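Local coordinates for protein pullulanase (Bacillus acidopullulyticus, PDB 2WAN) that hydrolyses alpha-1,6-glucosidic linkages in pullulan and, as a debranching enzyme of the alpha-amylase type, probably those at the branch points of starch polysaccharides, at residues Val431-Tyr436 and Ile483-Leu488; Glu437-Asp442 and Gln487-Glu492. One frame throughout, in Å; residues are numbered along the deposited sequence.

Contact 1: residues Val431-Tyr436 and Ile483-Leu488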
ATOM      1  N   VAL A 431     -12.927   7.462  11.731  1.00 10.06           N
ATOM      2  CA  VAL A 431     -13.176   6.814  13.039  1.00  9.11           C
ATOM      3  C   VAL A 431     -14.640   6.419  13.257  1.00 10.28           C
ATOM      4  O   VAL A 431     -14.951   5.708  14.221  1.00 10.84           O
ATOM      5  CB  VAL A 431     -12.688   7.651  14.264  1.00  9.59           C
ATOM      6  CG1 VAL A 431     -11.167   7.916  14.180  1.00 11.25           C
ATOM      7  CG2 VAL A 431     -13.468   8.957  14.446  1.00  8.17           C
ATOM      8  N   ASP A 432     -15.518   6.868  12.356  1.00  9.17           N
ATOM      9  CA  ASP A 432     -16.935   6.544  12.388  1.00  9.61           C
ATOM     10  C   ASP A 432     -17.266   5.250  11.636  1.00  9.30           C
ATOM     11  O   ASP A 432     -18.440   4.846  11.601  1.00 10.96           O
ATOM     12  CB  ASP A 432     -17.767   7.696  11.795  1.00  8.80           C
ATOM     13  CG  ASP A 432     -17.624   8.987  12.605  1.00 13.85           C
ATOM     14  OD1 ASP A 432     -17.447   8.899  13.836  1.00 12.15           O
ATOM     15  OD2 ASP A 432     -17.666  10.069  12.001  1.00 13.91           O
ATOM     16  N   GLU A 433     -16.260   4.613  11.043  1.00 10.06           N
ATOM     17  CA  GLU A 433     -16.499   3.332  10.348  1.00  9.41           C
ATOM     18  C   GLU A 433     -16.184   2.148  11.255  1.00 10.95           C
ATOM     19  O   GLU A 433     -15.306   2.233  12.096  1.00 10.59           O
ATOM     20  CB  GLU A 433     -15.666   3.228   9.062  1.00 11.78           C
ATOM     21  CG  GLU A 433     -16.063   4.283   8.019  1.00 13.11           C
ATOM     22  CD  GLU A 433     -15.723   3.916   6.596  1.00 14.68           C
ATOM     23  OE1 GLU A 433     -14.841   3.057   6.374  1.00 12.87           O
ATOM     24  OE2 GLU A 433     -16.360   4.500   5.679  1.00 13.33           O
ATOM     25  N   VAL A 434     -16.954   1.070  11.100  1.00  9.12           N
ATOM     26  CA  VAL A 434     -16.585  -0.245  11.655  1.00  9.27           C
ATOM     27  C   VAL A 434     -16.507  -1.178  10.454  1.00 10.41           C
ATOM     28  O   VAL A 434     -17.538  -1.544   9.857  1.00 11.27           O
ATOM     29  CB  VAL A 434     -17.592  -0.772  12.692  1.00  9.33           C
ATOM     30  CG1 VAL A 434     -17.011  -2.040  13.344  1.00  9.75           C
ATOM     31  CG2 VAL A 434     -17.834   0.273  13.772  1.00 11.45           C
ATOM     32  N   ILE A 435     -15.274  -1.539  10.110  1.00  8.75           N
ATOM     33  CA  ILE A 435     -14.970  -2.148   8.820  1.00  8.77           C
ATOM     34  C   ILE A 435     -14.980  -3.682   8.947  1.00  9.85           C
ATOM     35  O   ILE A 435     -14.359  -4.241   9.839  1.00  8.68           O
ATOM     36  CB  ILE A 435     -13.612  -1.626   8.278  1.00 11.08           C
ATOM     37  CG1 ILE A 435     -13.678  -0.104   8.070  1.00  9.04           C
ATOM     38  CG2 ILE A 435     -13.267  -2.307   6.954  1.00  9.22           C
ATOM     39  CD1 ILE A 435     -12.312   0.551   7.753  1.00 10.14           C
ATOM     40  N   TYR A 436     -15.670  -4.347   8.025  1.00  9.41           N
ATOM     41  CA  TYR A 436     -15.858  -5.796   8.056  1.00  8.71           C
ATOM     42  C   TYR A 436     -15.294  -6.391   6.769  1.00  9.24           C
ATOM     43  O   TYR A 436     -15.857  -6.194   5.689  1.00  9.33           O
ATOM     44  CB  TYR A 436     -17.362  -6.057   8.172  1.00  7.18           C
ATOM     45  CG  TYR A 436     -17.847  -7.490   8.304  1.00  7.52           C
ATOM     46  CD1 TYR A 436     -18.201  -8.227   7.178  1.00  7.75           C
ATOM     47  CD2 TYR A 436     -18.038  -8.067   9.563  1.00  9.10           C
ATOM     48  CE1 TYR A 436     -18.704  -9.529   7.285  1.00 10.54           C
ATOM     49  CE2 TYR A 436     -18.543  -9.373   9.693  1.00  9.39           C
ATOM     50  CZ  TYR A 436     -18.889 -10.085   8.560  1.00 11.57           C
ATOM     51  OH  TYR A 436     -19.410 -11.357   8.693  1.00 11.68           O
ATOM     52  N   ILE A 483     -22.110  -3.469  11.667  1.00  9.87           N
ATOM     53  CA  ILE A 483     -20.944  -2.918  10.959  1.00  8.12           C
ATOM     54  C   ILE A 483     -21.384  -1.859   9.951  1.00  9.56           C
ATOM     55  O   ILE A 483     -22.517  -1.883   9.469  1.00 10.31           O
ATOM     56  CB  ILE A 483     -20.029  -4.016  10.312  1.00  9.64           C
ATOM     57  CG1 ILE A 483     -20.784  -4.866   9.255  1.00 10.59           C
ATOM     58  CG2 ILE A 483     -19.449  -4.948  11.438  1.00 10.46           C
ATOM     59  CD1 ILE A 483     -20.798  -4.250   7.809  1.00  9.94           C
ATOM     60  N   THR A 484     -20.508  -0.898   9.680  1.00  9.09           N
ATOM     61  CA  THR A 484     -20.882   0.235   8.832  1.00 10.36           C
ATOM     62  C   THR A 484     -20.397   0.096   7.392  1.00  9.63           C
ATOM     63  O   THR A 484     -20.902   0.782   6.503  1.00 10.50           O
ATOM     64  CB  THR A 484     -20.299   1.573   9.347  1.00  9.76           C
ATOM     65  OG1 THR A 484     -18.874   1.570   9.188  1.00  9.78           O
ATOM     66  CG2 THR A 484     -20.649   1.801  10.822  1.00 10.62           C
ATOM     67  N   THR A 485     -19.382  -0.739   7.176  1.00 10.57           N
ATOM     68  CA  THR A 485     -18.643  -0.720   5.925  1.00 10.14           C
ATOM     69  C   THR A 485     -18.098  -2.114   5.658  1.00 10.45           C
ATOM     70  O   THR A 485     -17.485  -2.725   6.542  1.00 10.70           O
ATOM     71  CB  THR A 485     -17.451   0.293   5.976  1.00 10.53           C
ATOM     72  OG1 THR A 485     -17.889   1.528   6.557  1.00 13.08           O
ATOM     73  CG2 THR A 485     -16.897   0.571   4.586  1.00 11.97           C
ATOM     74  N   VAL A 486     -18.361  -2.628   4.452  1.00  8.26           N
ATOM     75  CA  VAL A 486     -17.774  -3.908   4.016  1.00  8.20           C
ATOM     76  C   VAL A 486     -16.512  -3.610   3.215  1.00  7.43           C
ATOM     77  O   VAL A 486     -16.549  -2.836   2.255  1.00  9.32           O
ATOM     78  CB  VAL A 486     -18.779  -4.741   3.170  1.00  8.20           C
ATOM     79  CG1 VAL A 486     -18.093  -5.968   2.558  1.00  8.17           C
ATOM     80  CG2 VAL A 486     -19.930  -5.202   4.039  1.00 10.39           C
ATOM     81  N   GLN A 487     -15.392  -4.218   3.607  1.00  8.71           N
ATOM     82  CA  GLN A 487     -14.196  -4.163   2.783  1.00  9.88           C
ATOM     83  C   GLN A 487     -14.126  -5.450   1.975  1.00 11.15           C
ATOM     84  O   GLN A 487     -13.953  -6.532   2.538  1.00 10.62           O
ATOM     85  CB  GLN A 487     -12.935  -3.983   3.634  1.00 10.91           C
ATOM     86  CG  GLN A 487     -11.593  -4.038   2.839  1.00 10.33           C
ATOM     87  CD  GLN A 487     -10.401  -4.022   3.774  1.00 11.26           C
ATOM     88  OE1 GLN A 487     -10.240  -3.099   4.569  1.00 10.92           O
ATOM     89  NE2 GLN A 487      -9.584  -5.067   3.718  1.00 10.71           N
ATOM     90  N   LEU A 488     -14.280  -5.332   0.655  1.00  9.95           N
ATOM     91  CA  LEU A 488     -14.256  -6.520  -0.212  1.00  8.62           C
ATOM     92  C   LEU A 488     -12.836  -6.905  -0.584  1.00 10.62           C
ATOM     93  O   LEU A 488     -12.065  -6.043  -1.016  1.00  9.11           O
ATOM     94  CB  LEU A 488     -15.034  -6.244  -1.511  1.00 10.55           C
ATOM     95  CG  LEU A 488     -16.533  -5.974  -1.413  1.00 12.51           C
ATOM     96  CD1 LEU A 488     -17.039  -5.580  -2.802  1.00 11.10           C
ATOM     97  CD2 LEU A 488     -17.265  -7.194  -0.886  1.00 11.16           C
TER
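T484 meets the V434 backbone twice. Its OG1 accepts from V434 N at 2.8 Å, and its own N donates to V434 O at 3.0 Å. That second bond lies in the carbonyl plane, on a lone pair of V434 O. T485 N adds a weak bond to the same oxygen, so V434 O takes two donors. With chi1 at 69°, OG1 of T484 sits between its backbone N and carbonyl carbon and faces V434 N. The same OG1 shares a hydrogen bond with OG1 of T485, 2.8 Å away, and the two hydroxyls form a short chain.

Further on, the backbones pair as parallel strands. Y436 N donates to T485 O at 2.9 Å. Q487 N donates to Y436 O, also at 2.9 Å. These are the first two strands, 435-438 and 485-488, of the eight-stranded parallel barrel of the catalytic domain. On the outer sides of the pair, the I435 backbone bonds to P774 and M776, that of T484 to G547, and that of V486 to G547 and N549.

The carboxylate of E433 lies against T485, with CD 3.2 Å from OG1 of T485, but its angles to that hydroxyl are poor. Its OE1 has a weak bond to N549 of strand 547-552. I435 and Q487 share one face of the sheet. CG2 of I435 touches CB of Q487 at 3.7 Å, while OE1 of Q487 bonds to Y649. On the Y436 and V486 face, CG1 of I483 packs on CB of Y436 at 3.8 Å, and CG2 of I483 approaches the ring obliquely. The Y436 ring also touches helix 474-481, and its OH bonds to E781.

The T484 hydroxyl thus stands in for a strand carbonyl, so V434 N is satisfied in a largely buried setting before regular pairing begins.

Contact 2: residues Glu437-Asp442 and Gln487-Glu492; sequences EAHVRD and QLQPVE
Two backbone hydrogen bonds join E437-H439 to Q487-Q489. A438 N donates to Q487 O at 2.9 Å, and Q489 N donates to A438 O at 3.0 Å. CA-H...O contacts from E437 to Q487 O and from L488 to A438 O lie beside them.

Water makes the next set of links. The side chains of E437 and Q487 run side by side and point the same way, with carboxylate and amide planes 79° apart. Two waters bridge them, each donating to OE2 of E437 and accepting from NE2 of Q487. OE1 of E437 instead accepts from H735 N. Another water donates to both OD2 of D442 and OE1 of Q489. A further one accepts from V440 N and donates weakly to Q489 O.

This is the C-terminal end of the first two strands of the (beta/alpha)8 barrel, the end that carries the active site in this fold. Here strand 435-438 turns into helix 440-444. H439 is the N-cap: its ND1 accepts weak bonds from R441 N and D442 N. Its NE2 bonds to N506 O.

Side-chain packing completes the contact. OE1 of Q489 comes to the H439 ring edge, near its plane, and lies 3.3 Å from CB of H439. The ring and amide planes are 74° apart. NE2 of Q489 bonds to Y509. On the apolar side, CG2 of V440 touches CG1 of V491 at 3.8 Å and CD2 of L488 at 4.1 Å. L488 and V491 also pack on helix 529-543.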
ATOM      1  N   GLU A 437     -14.168  -7.096   6.876  1.00 10.45           N
ATOM      2  CA  GLU A 437     -13.498  -7.665   5.688  1.00  9.10           C
ATOM      3  C   GLU A 437     -14.184  -8.944   5.199  1.00 11.17           C
ATOM      4  O   GLU A 437     -14.424  -9.866   5.982  1.00 10.69           O
ATOM      5  CB  GLU A 437     -12.023  -7.963   5.984  1.00 12.94           C
ATOM      6  CG  GLU A 437     -11.222  -8.421   4.739  1.00 10.24           C
ATOM      7  CD  GLU A 437      -9.755  -8.739   5.087  1.00 13.97           C
ATOM      8  OE1 GLU A 437      -9.486  -9.302   6.172  1.00 12.17           O
ATOM      9  OE2 GLU A 437      -8.877  -8.450   4.263  1.00 14.31           O
ATOM     10  N   ALA A 438     -14.507  -9.010   3.911  1.00  9.17           N
ATOM     11  CA  ALA A 438     -15.174 -10.198   3.360  1.00 10.13           C
ATOM     12  C   ALA A 438     -14.737 -10.472   1.922  1.00 10.68           C
ATOM     13  O   ALA A 438     -14.585  -9.548   1.130  1.00 12.41           O
ATOM     14  CB  ALA A 438     -16.712 -10.025   3.416  1.00 10.56           C
ATOM     15  N   HIS A 439     -14.544 -11.751   1.605  1.00 10.22           N
ATOM     16  CA  HIS A 439     -14.310 -12.226   0.232  1.00  8.45           C
ATOM     17  C   HIS A 439     -15.649 -12.584  -0.413  1.00  9.24           C
ATOM     18  O   HIS A 439     -16.488 -13.214   0.233  1.00  9.39           O
ATOM     19  CB  HIS A 439     -13.397 -13.451   0.345  1.00 10.34           C
ATOM     20  CG  HIS A 439     -12.916 -14.009  -0.959  1.00 11.16           C
ATOM     21  ND1 HIS A 439     -13.689 -14.844  -1.749  1.00  9.38           N
ATOM     22  CD2 HIS A 439     -11.714 -13.920  -1.570  1.00 11.62           C
ATOM     23  CE1 HIS A 439     -12.987 -15.210  -2.807  1.00 13.84           C
ATOM     24  NE2 HIS A 439     -11.784 -14.673  -2.718  1.00 11.72           N
ATOM     25  N   VAL A 440     -15.871 -12.162  -1.663  1.00  7.67           N
ATOM     26  CA  VAL A 440     -17.182 -12.394  -2.311  1.00  8.80           C
ATOM     27  C   VAL A 440     -17.568 -13.879  -2.374  1.00  8.56           C
ATOM     28  O   VAL A 440     -18.756 -14.221  -2.179  1.00 11.74           O
ATOM     29  CB  VAL A 440     -17.230 -11.759  -3.727  1.00  8.78           C
ATOM     30  CG1 VAL A 440     -18.548 -12.077  -4.434  1.00 12.37           C
ATOM     31  CG2 VAL A 440     -17.053 -10.213  -3.627  1.00  9.90           C
ATOM     32  N   ARG A 441     -16.606 -14.764  -2.661  1.00  9.25           N
ATOM     33  CA  ARG A 441     -16.943 -16.184  -2.698  1.00 10.00           C
ATOM     34  C   ARG A 441     -17.212 -16.706  -1.271  1.00 10.72           C
ATOM     35  O   ARG A 441     -18.259 -17.322  -1.015  1.00 10.89           O
ATOM     36  CB  ARG A 441     -15.847 -16.998  -3.364  1.00  9.72           C
ATOM     37  CG  ARG A 441     -16.236 -18.467  -3.539  1.00 12.76           C
ATOM     38  CD  ARG A 441     -15.195 -19.262  -4.327  1.00 12.73           C
ATOM     39  NE  ARG A 441     -15.564 -20.684  -4.396  1.00 10.40           N
ATOM     40  CZ  ARG A 441     -16.382 -21.225  -5.305  1.00 15.57           C
ATOM     41  NH1 ARG A 441     -16.942 -20.479  -6.270  1.00 13.24           N
ATOM     42  NH2 ARG A 441     -16.647 -22.537  -5.254  1.00 14.16           N
ATOM     43  N   ASP A 442     -16.310 -16.414  -0.332  1.00  9.65           N
ATOM     44  CA  ASP A 442     -16.464 -16.955   1.043  1.00 11.09           C
ATOM     45  C   ASP A 442     -17.820 -16.624   1.639  1.00 10.87           C
ATOM     46  O   ASP A 442     -18.426 -17.437   2.356  1.00  9.72           O
ATOM     47  CB  ASP A 442     -15.451 -16.362   2.027  1.00 11.03           C
ATOM     48  CG  ASP A 442     -14.018 -16.659   1.693  1.00 12.93           C
ATOM     49  OD1 ASP A 442     -13.725 -17.394   0.738  1.00 12.15           O
ATOM     50  OD2 ASP A 442     -13.156 -16.128   2.427  1.00 10.93           O
ATOM     51  N   GLN A 487     -15.392  -4.218   3.607  1.00  8.71           N
ATOM     52  CA  GLN A 487     -14.196  -4.163   2.783  1.00  9.88           C
ATOM     53  C   GLN A 487     -14.126  -5.450   1.975  1.00 11.15           C
ATOM     54  O   GLN A 487     -13.953  -6.532   2.538  1.00 10.62           O
ATOM     55  CB  GLN A 487     -12.935  -3.983   3.634  1.00 10.91           C
ATOM     56  CG  GLN A 487     -11.593  -4.038   2.839  1.00 10.33           C
ATOM     57  CD  GLN A 487     -10.401  -4.022   3.774  1.00 11.26           C
ATOM     58  OE1 GLN A 487     -10.240  -3.099   4.569  1.00 10.92           O
ATOM     59  NE2 GLN A 487      -9.584  -5.067   3.718  1.00 10.71           N
ATOM     60  N   LEU A 488     -14.280  -5.332   0.655  1.00  9.95           N
ATOM     61  CA  LEU A 488     -14.256  -6.520  -0.212  1.00  8.62           C
ATOM     62  C   LEU A 488     -12.836  -6.905  -0.584  1.00 10.62           C
ATOM     63  O   LEU A 488     -12.065  -6.043  -1.016  1.00  9.11           O
ATOM     64  CB  LEU A 488     -15.034  -6.244  -1.511  1.00 10.55           C
ATOM     65  CG  LEU A 488     -16.533  -5.974  -1.413  1.00 12.51           C
ATOM     66  CD1 LEU A 488     -17.039  -5.580  -2.802  1.00 11.10           C
ATOM     67  CD2 LEU A 488     -17.265  -7.194  -0.886  1.00 11.16           C
ATOM     68  N   GLN A 489     -12.491  -8.190  -0.445  1.00 10.10           N
ATOM     69  CA  GLN A 489     -11.215  -8.694  -0.991  1.00 10.22           C
ATOM     70  C   GLN A 489     -11.249  -8.465  -2.513  1.00  9.77           C
ATOM     71  O   GLN A 489     -12.317  -8.200  -3.073  1.00  9.78           O
ATOM     72  CB  GLN A 489     -10.966 -10.150  -0.601  1.00 10.06           C
ATOM     73  CG  GLN A 489     -10.578 -10.295   0.869  1.00 12.41           C
ATOM     74  CD  GLN A 489      -9.916 -11.635   1.156  1.00 14.26           C
ATOM     75  OE1 GLN A 489     -10.544 -12.525   1.706  1.00 15.26           O
ATOM     76  NE2 GLN A 489      -8.650 -11.783   0.757  1.00 14.00           N
ATOM     77  N   PRO A 490     -10.089  -8.491  -3.183  1.00  9.00           N
ATOM     78  CA  PRO A 490     -10.013  -7.935  -4.554  1.00  9.06           C
ATOM     79  C   PRO A 490     -11.105  -8.341  -5.553  1.00  9.91           C
ATOM     80  O   PRO A 490     -11.304  -9.535  -5.849  1.00  9.56           O
ATOM     81  CB  PRO A 490      -8.639  -8.388  -5.017  1.00 12.06           C
ATOM     82  CG  PRO A 490      -7.828  -8.242  -3.735  1.00  7.76           C
ATOM     83  CD  PRO A 490      -8.746  -8.834  -2.663  1.00  8.97           C
ATOM     84  N   VAL A 491     -11.804  -7.330  -6.051  1.00  8.90           N
ATOM     85  CA  VAL A 491     -12.771  -7.518  -7.152  1.00  9.13           C
ATOM     86  C   VAL A 491     -12.311  -6.885  -8.484  1.00 11.34           C
ATOM     87  O   VAL A 491     -13.051  -6.907  -9.464  1.00  9.64           O
ATOM     88  CB  VAL A 491     -14.200  -7.060  -6.768  1.00 11.09           C
ATOM     89  CG1 VAL A 491     -14.714  -7.841  -5.531  1.00 10.40           C
ATOM     90  CG2 VAL A 491     -14.271  -5.521  -6.561  1.00  9.38           C
ATOM     91  N   GLU A 492     -11.116  -6.297  -8.524  1.00  9.20           N
ATOM     92  CA  GLU A 492     -10.526  -5.925  -9.827  1.00  9.79           C
ATOM     93  C   GLU A 492      -9.957  -7.191 -10.459  1.00 11.44           C
ATOM     94  O   GLU A 492      -9.215  -7.943  -9.809  1.00 11.05           O
ATOM     95  CB  GLU A 492      -9.436  -4.869  -9.684  1.00 10.84           C
ATOM     96  CG  GLU A 492      -9.971  -3.550  -9.139  1.00  8.90           C
ATOM     97  CD  GLU A 492      -8.906  -2.502  -8.892  1.00 12.71           C
ATOM     98  OE1 GLU A 492      -7.695  -2.839  -8.848  1.00 12.81           O
ATOM     99  OE2 GLU A 492      -9.306  -1.323  -8.713  1.00 12.83           O
TER
HETATM  100  O   HOH W   1      -9.611  -7.194   1.975  1.00 11.90           O
HETATM  101  O   HOH W   2      -7.135  -6.231   5.004  1.00 13.04           O
HETATM  102  O   HOH W   3     -13.599 -10.774  -2.856  1.00 11.84           O
HETATM  103  O   HOH W   4     -10.604 -15.309   2.358  1.00 11.78           O

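How the contacts relate
Contacts 1 and 2 are successive parts of one strand pair, 435-438 with 485-488, and their centres are 13 Å apart. Segment 437-442 follows directly on 431-436, while 483-488 and 487-492 overlap in Q487 and L488. Contact 1 holds the N-terminal start of the pair. D432, ahead of the strand, is salt-bridged to R831. Contact 2 holds the C-terminal end. The face with I435 and T485 continues to E437 and Q487. The opposite face, with Y436 and V486, continues to A438 and L488. In alpha-amylase-type barrels the active site lies at the C-terminal strand ends, so contact 2 is probably the nearer to it.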